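Local coordinates for protein amide synthase (Vibrio cholerae, PDB 1L5A) that acts as a condensation enzyme of nonribosomal peptide synthesis, an amide synthase associated with the siderophore vibriobactin, at residues 11-20 / 199-207; 100-109 / 121-129. All blocks are in the same frame, centred on the assembly; numbering follows the deposited sequence.

Contact 1: 11-20 / 199-207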
ATOM      1  N   ARG A  11      21.788  22.881  15.827  1.00 29.57           N
ATOM      2  CA  ARG A  11      21.812  23.314  17.224  1.00 35.30           C
ATOM      3  C   ARG A  11      23.222  23.077  17.802  1.00 40.35           C
ATOM      4  O   ARG A  11      23.747  23.894  18.563  1.00 41.54           O
ATOM      5  CB  ARG A  11      20.776  22.543  18.047  1.00 35.45           C
ATOM      6  CG  ARG A  11      19.387  23.153  18.031  1.00 34.87           C
ATOM      7  CD  ARG A  11      18.277  22.131  18.293  1.00 37.68           C
ATOM      8  NE  ARG A  11      18.198  21.656  19.673  1.00 35.16           N
ATOM      9  CZ  ARG A  11      17.629  22.325  20.670  1.00 36.45           C
ATOM     10  NH1 ARG A  11      17.085  23.510  20.456  1.00 38.97           N
ATOM     11  NH2 ARG A  11      17.589  21.800  21.885  1.00 30.41           N
ATOM     12  N   HIS A  12      23.841  21.968  17.416  1.00 32.44           N
ATOM     13  CA  HIS A  12      25.170  21.646  17.900  1.00 36.97           C
ATOM     14  C   HIS A  12      26.228  22.609  17.380  1.00 42.07           C
ATOM     15  O   HIS A  12      27.189  22.932  18.079  1.00 41.34           O
ATOM     16  CB  HIS A  12      25.549  20.234  17.481  1.00 44.35           C
ATOM     17  CG  HIS A  12      26.936  19.846  17.874  1.00 50.40           C
ATOM     18  ND1 HIS A  12      27.254  19.418  19.145  1.00 53.66           N
ATOM     19  CD2 HIS A  12      28.093  19.842  17.172  1.00 53.53           C
ATOM     20  CE1 HIS A  12      28.549  19.161  19.206  1.00 56.38           C
ATOM     21  NE2 HIS A  12      29.080  19.409  18.022  1.00 61.42           N
ATOM     22  N   LEU A  13      26.081  23.050  16.141  1.00 42.94           N
ATOM     23  CA  LEU A  13      27.068  23.966  15.611  1.00 44.71           C
ATOM     24  C   LEU A  13      26.861  25.340  16.216  1.00 45.73           C
ATOM     25  O   LEU A  13      27.786  26.141  16.290  1.00 45.43           O
ATOM     26  CB  LEU A  13      26.977  24.035  14.086  1.00 37.89           C
ATOM     27  CG  LEU A  13      27.602  22.846  13.349  1.00 48.08           C
ATOM     28  CD1 LEU A  13      27.628  23.155  11.855  1.00 39.21           C
ATOM     29  CD2 LEU A  13      29.031  22.563  13.870  1.00 34.67           C
ATOM     30  N   ALA A  14      25.646  25.588  16.683  1.00 45.79           N
ATOM     31  CA  ALA A  14      25.294  26.873  17.266  1.00 47.19           C
ATOM     32  C   ALA A  14      25.618  26.993  18.750  1.00 50.80           C
ATOM     33  O   ALA A  14      25.694  28.099  19.279  1.00 54.59           O
ATOM     34  CB  ALA A  14      23.812  27.145  17.039  1.00 41.15           C
ATOM     35  N   TYR A  15      25.778  25.865  19.430  1.00 50.84           N
ATOM     36  CA  TYR A  15      26.097  25.887  20.856  1.00 53.81           C
ATOM     37  C   TYR A  15      26.872  24.614  21.138  1.00 55.76           C
ATOM     38  O   TYR A  15      26.383  23.722  21.838  1.00 61.24           O
ATOM     39  CB  TYR A  15      24.823  25.908  21.716  1.00 55.33           C
ATOM     40  CG  TYR A  15      23.759  26.891  21.271  1.00 59.58           C
ATOM     41  CD1 TYR A  15      22.908  26.592  20.202  1.00 63.42           C
ATOM     42  CD2 TYR A  15      23.611  28.124  21.904  1.00 61.66           C
ATOM     43  CE1 TYR A  15      21.939  27.498  19.771  1.00 63.17           C
ATOM     44  CE2 TYR A  15      22.641  29.043  21.480  1.00 62.86           C
ATOM     45  CZ  TYR A  15      21.813  28.723  20.411  1.00 66.34           C
ATOM     46  OH  TYR A  15      20.878  29.630  19.964  1.00 68.10           O
ATOM     47  N   PRO A  16      28.098  24.520  20.597  1.00 54.72           N
ATOM     48  CA  PRO A  16      29.036  23.394  20.709  1.00 57.14           C
ATOM     49  C   PRO A  16      29.459  23.061  22.131  1.00 64.97           C
ATOM     50  O   PRO A  16      29.529  21.893  22.528  1.00 67.17           O
ATOM     51  CB  PRO A  16      30.222  23.855  19.875  1.00 55.79           C
ATOM     52  CG  PRO A  16      29.626  24.871  18.939  1.00 57.64           C
ATOM     53  CD  PRO A  16      28.712  25.617  19.840  1.00 48.80           C
ATOM     54  N   HIS A  17      29.752  24.102  22.895  1.00 68.43           N
ATOM     55  CA  HIS A  17      30.186  23.928  24.264  1.00 69.23           C
ATOM     56  C   HIS A  17      29.096  23.371  25.183  1.00 66.15           C
ATOM     57  O   HIS A  17      29.301  23.276  26.391  1.00 68.78           O
ATOM     58  CB  HIS A  17      30.689  25.265  24.804  1.00 78.98           C
ATOM     59  CG  HIS A  17      29.655  26.346  24.778  1.00 92.27           C
ATOM     60  ND1 HIS A  17      28.994  26.715  23.626  1.00 97.07           N
ATOM     61  CD2 HIS A  17      29.158  27.131  25.765  1.00 94.68           C
ATOM     62  CE1 HIS A  17      28.133  27.678  23.904  1.00100.50           C
ATOM     63  NE2 HIS A  17      28.213  27.950  25.195  1.00100.79           N
ATOM     64  N   ILE A  18      27.937  23.013  24.645  1.00 59.71           N
ATOM     65  CA  ILE A  18      26.900  22.471  25.518  1.00 61.08           C
ATOM     66  C   ILE A  18      26.032  21.373  24.907  1.00 62.28           C
ATOM     67  O   ILE A  18      25.621  21.446  23.745  1.00 59.71           O
ATOM     68  CB  ILE A  18      25.984  23.592  26.090  1.00 62.41           C
ATOM     69  CG1 ILE A  18      25.005  22.973  27.089  1.00 63.29           C
ATOM     70  CG2 ILE A  18      25.230  24.308  24.972  1.00 57.77           C
ATOM     71  CD1 ILE A  18      24.251  23.976  27.931  1.00 73.76           C
ATOM     72  N   ASN A  19      25.767  20.349  25.714  1.00 64.13           N
ATOM     73  CA  ASN A  19      24.960  19.203  25.307  1.00 64.19           C
ATOM     74  C   ASN A  19      23.482  19.508  25.494  1.00 60.88           C
ATOM     75  O   ASN A  19      22.925  19.260  26.556  1.00 59.96           O
ATOM     76  CB  ASN A  19      25.350  17.964  26.130  1.00 63.76           C
ATOM     77  N   LEU A  20      22.852  20.030  24.449  1.00 57.66           N
ATOM     78  CA  LEU A  20      21.438  20.385  24.491  1.00 54.95           C
ATOM     79  C   LEU A  20      20.479  19.235  24.208  1.00 54.28           C
ATOM     80  O   LEU A  20      19.400  19.157  24.791  1.00 51.83           O
ATOM     81  CB  LEU A  20      21.161  21.490  23.477  1.00 50.17           C
ATOM     82  CG  LEU A  20      21.661  22.882  23.826  1.00 53.84           C
ATOM     83  CD1 LEU A  20      21.740  23.735  22.573  1.00 56.04           C
ATOM     84  CD2 LEU A  20      20.717  23.500  24.838  1.00 57.03           C
ATOM     85  N   ALA A 199      12.561  35.053  18.006  1.00 41.40           N
ATOM     86  CA  ALA A 199      13.861  35.385  17.446  1.00 45.86           C
ATOM     87  C   ALA A 199      14.898  35.580  18.550  1.00 45.51           C
ATOM     88  O   ALA A 199      16.096  35.478  18.310  1.00 46.63           O
ATOM     89  CB  ALA A 199      13.750  36.653  16.598  1.00 36.22           C
ATOM     90  N   THR A 200      14.428  35.837  19.761  1.00 42.28           N
ATOM     91  CA  THR A 200      15.323  36.065  20.885  1.00 45.51           C
ATOM     92  C   THR A 200      15.360  34.871  21.830  1.00 47.90           C
ATOM     93  O   THR A 200      15.756  34.988  22.995  1.00 44.29           O
ATOM     94  CB  THR A 200      14.872  37.305  21.665  1.00 49.21           C
ATOM     95  OG1 THR A 200      13.619  37.034  22.327  1.00 49.62           O
ATOM     96  CG2 THR A 200      14.686  38.479  20.701  1.00 43.95           C
ATOM     97  N   TYR A 201      14.932  33.713  21.341  1.00 49.43           N
ATOM     98  CA  TYR A 201      14.956  32.540  22.189  1.00 49.46           C
ATOM     99  C   TYR A 201      16.303  31.848  22.168  1.00 46.19           C
ATOM    100  O   TYR A 201      16.757  31.408  21.126  1.00 48.27           O
ATOM    101  CB  TYR A 201      13.898  31.540  21.773  1.00 53.98           C
ATOM    102  CG  TYR A 201      13.878  30.368  22.712  1.00 54.75           C
ATOM    103  CD1 TYR A 201      13.622  30.559  24.070  1.00 55.60           C
ATOM    104  CD2 TYR A 201      14.154  29.078  22.260  1.00 51.67           C
ATOM    105  CE1 TYR A 201      13.645  29.501  24.960  1.00 63.77           C
ATOM    106  CE2 TYR A 201      14.178  28.007  23.141  1.00 59.79           C
ATOM    107  CZ  TYR A 201      13.921  28.227  24.492  1.00 62.61           C
ATOM    108  OH  TYR A 201      13.943  27.179  25.383  1.00 73.27           O
ATOM    109  N   ASP A 202      16.943  31.765  23.326  1.00 48.69           N
ATOM    110  CA  ASP A 202      18.235  31.105  23.435  1.00 49.18           C
ATOM    111  C   ASP A 202      18.000  29.767  24.136  1.00 51.09           C
ATOM    112  O   ASP A 202      17.706  29.722  25.329  1.00 43.27           O
ATOM    113  CB  ASP A 202      19.210  31.941  24.255  1.00 49.51           C
ATOM    114  CG  ASP A 202      20.589  31.323  24.310  1.00 59.40           C
ATOM    115  OD1 ASP A 202      20.681  30.075  24.311  1.00 57.64           O
ATOM    116  OD2 ASP A 202      21.580  32.081  24.363  1.00 65.53           O
ATOM    117  N   PRO A 203      18.143  28.661  23.391  1.00 52.44           N
ATOM    118  CA  PRO A 203      17.951  27.297  23.883  1.00 48.18           C
ATOM    119  C   PRO A 203      18.658  27.005  25.186  1.00 48.06           C
ATOM    120  O   PRO A 203      18.106  26.318  26.045  1.00 51.99           O
ATOM    121  CB  PRO A 203      18.491  26.441  22.744  1.00 53.91           C
ATOM    122  CG  PRO A 203      18.241  27.290  21.538  1.00 56.25           C
ATOM    123  CD  PRO A 203      18.664  28.645  22.013  1.00 53.49           C
ATOM    124  N   GLN A 204      19.877  27.522  25.342  1.00 47.04           N
ATOM    125  CA  GLN A 204      20.640  27.262  26.562  1.00 46.34           C
ATOM    126  C   GLN A 204      20.112  27.960  27.805  1.00 43.53           C
ATOM    127  O   GLN A 204      20.332  27.491  28.916  1.00 44.70           O
ATOM    128  CB  GLN A 204      22.125  27.595  26.370  1.00 46.85           C
ATOM    129  CG  GLN A 204      22.458  29.055  26.250  1.00 49.15           C
ATOM    130  CD  GLN A 204      23.928  29.289  25.895  1.00 57.37           C
ATOM    131  OE1 GLN A 204      24.844  28.845  26.615  1.00 50.22           O
ATOM    132  NE2 GLN A 204      24.162  29.996  24.782  1.00 46.28           N
ATOM    133  N   LEU A 205      19.401  29.065  27.641  1.00 42.60           N
ATOM    134  CA  LEU A 205      18.876  29.730  28.821  1.00 42.27           C
ATOM    135  C   LEU A 205      17.622  29.062  29.363  1.00 42.61           C
ATOM    136  O   LEU A 205      16.913  29.645  30.178  1.00 47.61           O
ATOM    137  CB  LEU A 205      18.599  31.193  28.527  1.00 35.18           C
ATOM    138  CG  LEU A 205      19.877  31.937  28.183  1.00 37.03           C
ATOM    139  CD1 LEU A 205      19.559  33.417  27.939  1.00 40.29           C
ATOM    140  CD2 LEU A 205      20.865  31.760  29.328  1.00 36.70           C
ATOM    141  N   SER A 206      17.341  27.843  28.920  1.00 39.23           N
ATOM    142  CA  SER A 206      16.163  27.128  29.403  1.00 40.04           C
ATOM    143  C   SER A 206      16.133  27.035  30.933  1.00 36.91           C
ATOM    144  O   SER A 206      17.167  26.887  31.563  1.00 41.35           O
ATOM    145  CB  SER A 206      16.146  25.727  28.825  1.00 40.07           C
ATOM    146  OG  SER A 206      15.207  24.938  29.524  1.00 54.40           O
ATOM    147  N   HIS A 207      14.945  27.108  31.519  1.00 31.78           N
ATOM    148  CA  HIS A 207      14.764  27.033  32.963  1.00 34.49           C
ATOM    149  C   HIS A 207      13.483  26.243  33.170  1.00 37.50           C
ATOM    150  O   HIS A 207      12.394  26.805  33.159  1.00 48.27           O
ATOM    151  CB  HIS A 207      14.611  28.446  33.560  1.00 42.23           C
ATOM    152  CG  HIS A 207      14.385  28.468  35.041  1.00 42.86           C
ATOM    153  ND1 HIS A 207      15.419  28.457  35.955  1.00 44.62           N
ATOM    154  CD2 HIS A 207      13.242  28.481  35.768  1.00 46.59           C
ATOM    155  CE1 HIS A 207      14.922  28.464  37.182  1.00 41.82           C
ATOM    156  NE2 HIS A 207      13.603  28.477  37.096  1.00 47.12           N
TER
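Tyr15 and Pro203 form the centre of this contact, the phenol ring and the pyrrolidine ring crossing at about a right angle. The end of the phenol reaches the proline, with CZ of Tyr15 3.5 Å from CD of Pro203. Tyr15 is the first residue past the end of helix 6-14, and its CG stands anti to the carbonyl carbon (chi1 -46°), a setting that swings the ring out across to the other segment. Gln204 meets the same ring at its edge: NE2 of Gln204 lies 3.5 Å from CD2 of Tyr15, near the ring plane, with the amide turned 90° to the ring. CB of Pro203 is met by Leu20, whose CD1 is 4.2 Å away, and by Arg11, whose NH1 lies 4.0 Å from that same CB. Arg11 is turned to other partners, its NE in a salt bridge with Asp21. Ring closure limits the backbone of Pro203 and gives it a compact apolar surface, well suited to packing against an aromatic ring. Because the two segments share neither a hydrogen bond nor a salt bridge, the join between the N-terminal helix and the loop leading to strand 208-214 rests on shape and van der Waals contact at the surface, with Gln204 packing on Tyr15 and Leu20 beside the apolar meeting of Tyr15, Leu20 and Pro203.

Contact 2: 100-109 / 121-129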
ATOM      1  N   LEU A 100      30.432  16.424  18.643  1.00 62.76           N
ATOM      2  CA  LEU A 100      29.789  15.514  17.716  1.00 54.04           C
ATOM      3  C   LEU A 100      30.715  15.125  16.594  1.00 54.08           C
ATOM      4  O   LEU A 100      30.561  14.056  16.008  1.00 65.64           O
ATOM      5  CB  LEU A 100      28.531  16.148  17.115  1.00 48.29           C
ATOM      6  CG  LEU A 100      27.196  15.997  17.840  1.00 43.27           C
ATOM      7  CD1 LEU A 100      26.089  16.540  16.959  1.00 37.61           C
ATOM      8  CD2 LEU A 100      26.933  14.543  18.150  1.00 35.55           C
ATOM      9  N   ILE A 101      31.670  15.992  16.279  1.00 50.97           N
ATOM     10  CA  ILE A 101      32.594  15.703  15.191  1.00 45.94           C
ATOM     11  C   ILE A 101      33.506  14.525  15.527  1.00 42.59           C
ATOM     12  O   ILE A 101      34.082  14.455  16.608  1.00 36.99           O
ATOM     13  CB  ILE A 101      33.494  16.929  14.832  1.00 46.42           C
ATOM     14  CG1 ILE A 101      32.645  18.184  14.632  1.00 45.61           C
ATOM     15  CG2 ILE A 101      34.267  16.654  13.525  1.00 38.82           C
ATOM     16  CD1 ILE A 101      31.795  18.156  13.390  1.00 56.44           C
ATOM     17  N   ASP A 102      33.605  13.597  14.587  1.00 40.83           N
ATOM     18  CA  ASP A 102      34.456  12.430  14.721  1.00 45.75           C
ATOM     19  C   ASP A 102      34.494  11.758  16.102  1.00 44.62           C
ATOM     20  O   ASP A 102      35.504  11.161  16.465  1.00 47.12           O
ATOM     21  CB  ASP A 102      35.868  12.823  14.289  1.00 45.74           C
ATOM     22  CG  ASP A 102      35.887  13.489  12.920  1.00 53.98           C
ATOM     23  OD1 ASP A 102      35.488  12.853  11.913  1.00 45.05           O
ATOM     24  OD2 ASP A 102      36.294  14.668  12.853  1.00 61.20           O
ATOM     25  N   ALA A 103      33.405  11.829  16.860  1.00 39.65           N
ATOM     26  CA  ALA A 103      33.380  11.211  18.181  1.00 40.60           C
ATOM     27  C   ALA A 103      32.254  10.169  18.365  1.00 44.69           C
ATOM     28  O   ALA A 103      31.296  10.113  17.596  1.00 43.92           O
ATOM     29  CB  ALA A 103      33.270  12.291  19.243  1.00 45.17           C
ATOM     30  N   PRO A 104      32.368   9.323  19.394  1.00 41.37           N
ATOM     31  CA  PRO A 104      31.327   8.318  19.609  1.00 35.36           C
ATOM     32  C   PRO A 104      30.074   9.029  20.080  1.00 39.80           C
ATOM     33  O   PRO A 104      30.141   9.869  20.973  1.00 42.87           O
ATOM     34  CB  PRO A 104      31.907   7.427  20.717  1.00 31.39           C
ATOM     35  CG  PRO A 104      33.401   7.746  20.722  1.00 24.79           C
ATOM     36  CD  PRO A 104      33.444   9.203  20.391  1.00 34.20           C
ATOM     37  N   ILE A 105      28.931   8.667  19.510  1.00 40.20           N
ATOM     38  CA  ILE A 105      27.677   9.295  19.887  1.00 34.73           C
ATOM     39  C   ILE A 105      27.034   8.655  21.102  1.00 29.77           C
ATOM     40  O   ILE A 105      26.163   9.250  21.725  1.00 34.76           O
ATOM     41  CB  ILE A 105      26.663   9.264  18.723  1.00 39.19           C
ATOM     42  CG1 ILE A 105      27.314   9.788  17.445  1.00 44.83           C
ATOM     43  CG2 ILE A 105      25.480  10.145  19.036  1.00 39.07           C
ATOM     44  CD1 ILE A 105      27.769  11.211  17.509  1.00 49.00           C
ATOM     45  N   THR A 106      27.425   7.441  21.454  1.00 26.30           N
ATOM     46  CA  THR A 106      26.798   6.843  22.630  1.00 31.30           C
ATOM     47  C   THR A 106      27.805   6.397  23.678  1.00 27.37           C
ATOM     48  O   THR A 106      28.999   6.374  23.434  1.00 32.99           O
ATOM     49  CB  THR A 106      25.905   5.632  22.265  1.00 33.94           C
ATOM     50  OG1 THR A 106      26.725   4.479  22.025  1.00 29.13           O
ATOM     51  CG2 THR A 106      25.074   5.944  21.027  1.00 37.08           C
ATOM     52  N   SER A 107      27.301   6.046  24.852  1.00 29.29           N
ATOM     53  CA  SER A 107      28.129   5.581  25.951  1.00 28.43           C
ATOM     54  C   SER A 107      27.350   4.487  26.677  1.00 26.15           C
ATOM     55  O   SER A 107      26.124   4.572  26.812  1.00 26.56           O
ATOM     56  CB  SER A 107      28.440   6.747  26.904  1.00 31.67           C
ATOM     57  OG  SER A 107      29.380   6.382  27.902  1.00 34.21           O
ATOM     58  N   HIS A 108      28.057   3.462  27.145  1.00 23.35           N
ATOM     59  CA  HIS A 108      27.419   2.356  27.851  1.00 24.98           C
ATOM     60  C   HIS A 108      28.245   1.972  29.064  1.00 29.36           C
ATOM     61  O   HIS A 108      29.400   1.555  28.952  1.00 26.80           O
ATOM     62  CB  HIS A 108      27.262   1.163  26.895  1.00 19.75           C
ATOM     63  CG  HIS A 108      26.617   1.541  25.604  1.00 26.42           C
ATOM     64  ND1 HIS A 108      25.249   1.630  25.455  1.00 23.67           N
ATOM     65  CD2 HIS A 108      27.153   2.010  24.450  1.00 27.69           C
ATOM     66  CE1 HIS A 108      24.972   2.145  24.270  1.00 30.96           C
ATOM     67  NE2 HIS A 108      26.110   2.387  23.641  1.00 27.46           N
ATOM     68  N   GLN A 109      27.652   2.111  30.238  1.00 29.39           N
ATOM     69  CA  GLN A 109      28.378   1.787  31.444  1.00 30.38           C
ATOM     70  C   GLN A 109      27.555   0.814  32.286  1.00 34.79           C
ATOM     71  O   GLN A 109      26.342   0.949  32.366  1.00 34.82           O
ATOM     72  CB  GLN A 109      28.638   3.075  32.228  1.00 32.43           C
ATOM     73  CG  GLN A 109      29.399   4.180  31.474  1.00 28.82           C
ATOM     74  CD  GLN A 109      29.295   5.566  32.181  1.00 41.12           C
ATOM     75  OE1 GLN A 109      29.022   5.658  33.397  1.00 26.63           O
ATOM     76  NE2 GLN A 109      29.524   6.640  31.416  1.00 39.11           N
ATOM     77  N   TYR A 121      23.794   2.267  32.632  1.00 24.81           N
ATOM     78  CA  TYR A 121      23.682   3.625  32.155  1.00 30.26           C
ATOM     79  C   TYR A 121      23.863   3.638  30.641  1.00 32.78           C
ATOM     80  O   TYR A 121      24.884   3.183  30.113  1.00 33.14           O
ATOM     81  CB  TYR A 121      24.751   4.511  32.821  1.00 25.26           C
ATOM     82  CG  TYR A 121      24.868   5.899  32.239  1.00 27.32           C
ATOM     83  CD1 TYR A 121      23.874   6.869  32.451  1.00 33.36           C
ATOM     84  CD2 TYR A 121      25.970   6.250  31.471  1.00 31.16           C
ATOM     85  CE1 TYR A 121      23.989   8.167  31.904  1.00 31.09           C
ATOM     86  CE2 TYR A 121      26.098   7.535  30.921  1.00 36.24           C
ATOM     87  CZ  TYR A 121      25.109   8.485  31.142  1.00 39.37           C
ATOM     88  OH  TYR A 121      25.267   9.741  30.597  1.00 38.20           O
ATOM     89  N   THR A 122      22.864   4.174  29.954  1.00 30.89           N
ATOM     90  CA  THR A 122      22.881   4.271  28.504  1.00 29.59           C
ATOM     91  C   THR A 122      22.722   5.728  28.092  1.00 29.60           C
ATOM     92  O   THR A 122      21.820   6.401  28.562  1.00 32.80           O
ATOM     93  CB  THR A 122      21.718   3.484  27.922  1.00 22.66           C
ATOM     94  OG1 THR A 122      21.812   2.132  28.372  1.00 33.50           O
ATOM     95  CG2 THR A 122      21.739   3.531  26.395  1.00 15.35           C
ATOM     96  N   ARG A 123      23.590   6.214  27.220  1.00 26.00           N
ATOM     97  CA  ARG A 123      23.482   7.584  26.757  1.00 29.91           C
ATOM     98  C   ARG A 123      23.723   7.706  25.275  1.00 28.88           C
ATOM     99  O   ARG A 123      24.633   7.090  24.722  1.00 24.28           O
ATOM    100  CB  ARG A 123      24.490   8.497  27.429  1.00 34.37           C
ATOM    101  CG  ARG A 123      24.685   9.801  26.647  1.00 31.02           C
ATOM    102  CD  ARG A 123      26.118  10.248  26.675  1.00 34.32           C
ATOM    103  NE  ARG A 123      26.740  10.138  25.365  1.00 41.33           N
ATOM    104  CZ  ARG A 123      28.049  10.161  25.153  1.00 47.61           C
ATOM    105  NH1 ARG A 123      28.892  10.291  26.172  1.00 47.97           N
ATOM    106  NH2 ARG A 123      28.518  10.042  23.918  1.00 54.99           N
ATOM    107  N   ALA A 124      22.930   8.561  24.649  1.00 26.93           N
ATOM    108  CA  ALA A 124      23.056   8.804  23.227  1.00 28.09           C
ATOM    109  C   ALA A 124      22.674  10.244  22.948  1.00 25.16           C
ATOM    110  O   ALA A 124      22.160  10.940  23.801  1.00 34.41           O
ATOM    111  CB  ALA A 124      22.126   7.858  22.463  1.00 22.76           C
ATOM    112  N   HIS A 125      22.951  10.704  21.747  1.00 34.88           N
ATOM    113  CA  HIS A 125      22.551  12.043  21.361  1.00 30.46           C
ATOM    114  C   HIS A 125      21.221  11.893  20.610  1.00 33.51           C
ATOM    115  O   HIS A 125      21.008  10.924  19.876  1.00 35.09           O
ATOM    116  CB  HIS A 125      23.603  12.660  20.456  1.00 23.94           C
ATOM    117  CG  HIS A 125      23.352  14.095  20.149  1.00 35.38           C
ATOM    118  ND1 HIS A 125      22.384  14.503  19.259  1.00 36.06           N
ATOM    119  CD2 HIS A 125      23.925  15.222  20.632  1.00 30.89           C
ATOM    120  CE1 HIS A 125      22.374  15.824  19.205  1.00 40.73           C
ATOM    121  NE2 HIS A 125      23.298  16.284  20.029  1.00 41.75           N
ATOM    122  N   HIS A 126      20.322  12.843  20.795  1.00 32.80           N
ATOM    123  CA  HIS A 126      19.035  12.784  20.124  1.00 38.57           C
ATOM    124  C   HIS A 126      19.124  12.612  18.601  1.00 37.18           C
ATOM    125  O   HIS A 126      18.147  12.236  17.957  1.00 40.38           O
ATOM    126  CB  HIS A 126      18.259  14.051  20.438  1.00 44.85           C
ATOM    127  CG  HIS A 126      16.936  13.799  21.071  1.00 57.27           C
ATOM    128  ND1 HIS A 126      15.824  13.429  20.344  1.00 64.83           N
ATOM    129  CD2 HIS A 126      16.550  13.833  22.368  1.00 57.10           C
ATOM    130  CE1 HIS A 126      14.809  13.245  21.168  1.00 70.47           C
ATOM    131  NE2 HIS A 126      15.224  13.482  22.401  1.00 74.90           N
ATOM    132  N   ILE A 127      20.292  12.891  18.031  1.00 32.41           N
ATOM    133  CA  ILE A 127      20.478  12.803  16.595  1.00 26.62           C
ATOM    134  C   ILE A 127      20.554  11.365  16.057  1.00 30.64           C
ATOM    135  O   ILE A 127      20.508  11.160  14.841  1.00 32.90           O
ATOM    136  CB  ILE A 127      21.731  13.616  16.161  1.00 24.34           C
ATOM    137  CG1 ILE A 127      21.664  13.938  14.675  1.00 18.79           C
ATOM    138  CG2 ILE A 127      23.009  12.826  16.419  1.00 16.92           C
ATOM    139  CD1 ILE A 127      22.674  14.957  14.285  1.00  9.68           C
ATOM    140  N   VAL A 128      20.691  10.380  16.944  1.00 24.48           N
ATOM    141  CA  VAL A 128      20.706   8.975  16.513  1.00 26.67           C
ATOM    142  C   VAL A 128      19.700   8.125  17.300  1.00 28.64           C
ATOM    143  O   VAL A 128      19.617   6.914  17.095  1.00 34.17           O
ATOM    144  CB  VAL A 128      22.096   8.296  16.651  1.00 21.03           C
ATOM    145  CG1 VAL A 128      23.119   8.990  15.740  1.00 14.42           C
ATOM    146  CG2 VAL A 128      22.522   8.304  18.100  1.00 22.46           C
ATOM    147  N   LEU A 129      18.918   8.765  18.166  1.00 23.09           N
ATOM    148  CA  LEU A 129      17.953   8.045  18.971  1.00 23.70           C
ATOM    149  C   LEU A 129      16.863   8.941  19.572  1.00 27.47           C
ATOM    150  O   LEU A 129      17.157  10.035  20.063  1.00 22.86           O
ATOM    151  CB  LEU A 129      18.680   7.326  20.119  1.00 16.64           C
ATOM    152  CG  LEU A 129      17.899   6.169  20.765  1.00 26.42           C
ATOM    153  CD1 LEU A 129      17.888   4.969  19.792  1.00 14.46           C
ATOM    154  CD2 LEU A 129      18.546   5.772  22.116  1.00 27.17           C
TER
HETATM  155  O   HOH W   1      24.359   1.076  27.665  1.00 22.59           O
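Ser107 and Arg123 make a hydrogen-bonded antiparallel pair, as do Gln109 and Tyr121, and their four backbone bonds knit the hairpin of strands 107-114 and 117-125. On the face of these pairs, the Gln109 amide lies alongside the Tyr121 ring, planes 51° apart, its OE1 bonded to Tyr111 OH. Packing is tight round Arg123, whose chain bends at chi2 and chi3 and lays one guanidinium face over CB of Ser107, a residue small enough to lie beneath it. At its edge NH2 donates a weak bond of 3.3 Å to O of Ile105, while NH1 pairs with Asp93 of helix 82-94. Branched Ile105 and Val128 fill the apolar end, their CG2 atoms 3.6 Å apart, and Leu100 CD2 makes a CH-pi contact over the face of His125. The other face, though buried, is looser: CG2 of Thr122 stays 4.1 Å from ND1 of His108, which Pro69 covers, and a water bonds to Thr122 OG1 and Tyr121 O. His125 and His126 open the HHxxxDG motif of condensation domains. Ile127 N donates to His125 ND1 (2.9 Å), in the ring plane, so this bond and the leucine together fix the ring's rotation where the strand gives way to the motif loop.

Overall arrangement
Contact 1 lies on the surface and contact 2 is mostly buried, their centres about 18 Å apart. Along the chain, 100-109 / 121-129 is nested inside the long loop that 11-20 / 199-207 closes. Contact 2 joins neighbouring strands of the five-stranded sheet through backbone hydrogen bonds. Contact 1 has none across it; it ties the N-terminal helix to a loop ahead of the four-stranded sheet, consistent with the two-lobed condensation fold, and mixes Tyr15, Leu20 and Pro203 with the amide of Gln204. The arginine of each contact finds its carboxylate outside the two segments. Successive residues of helix 6-14 link the contacts, Arg11 taking part in contact 1 and His12 touching contact 2 at Leu100.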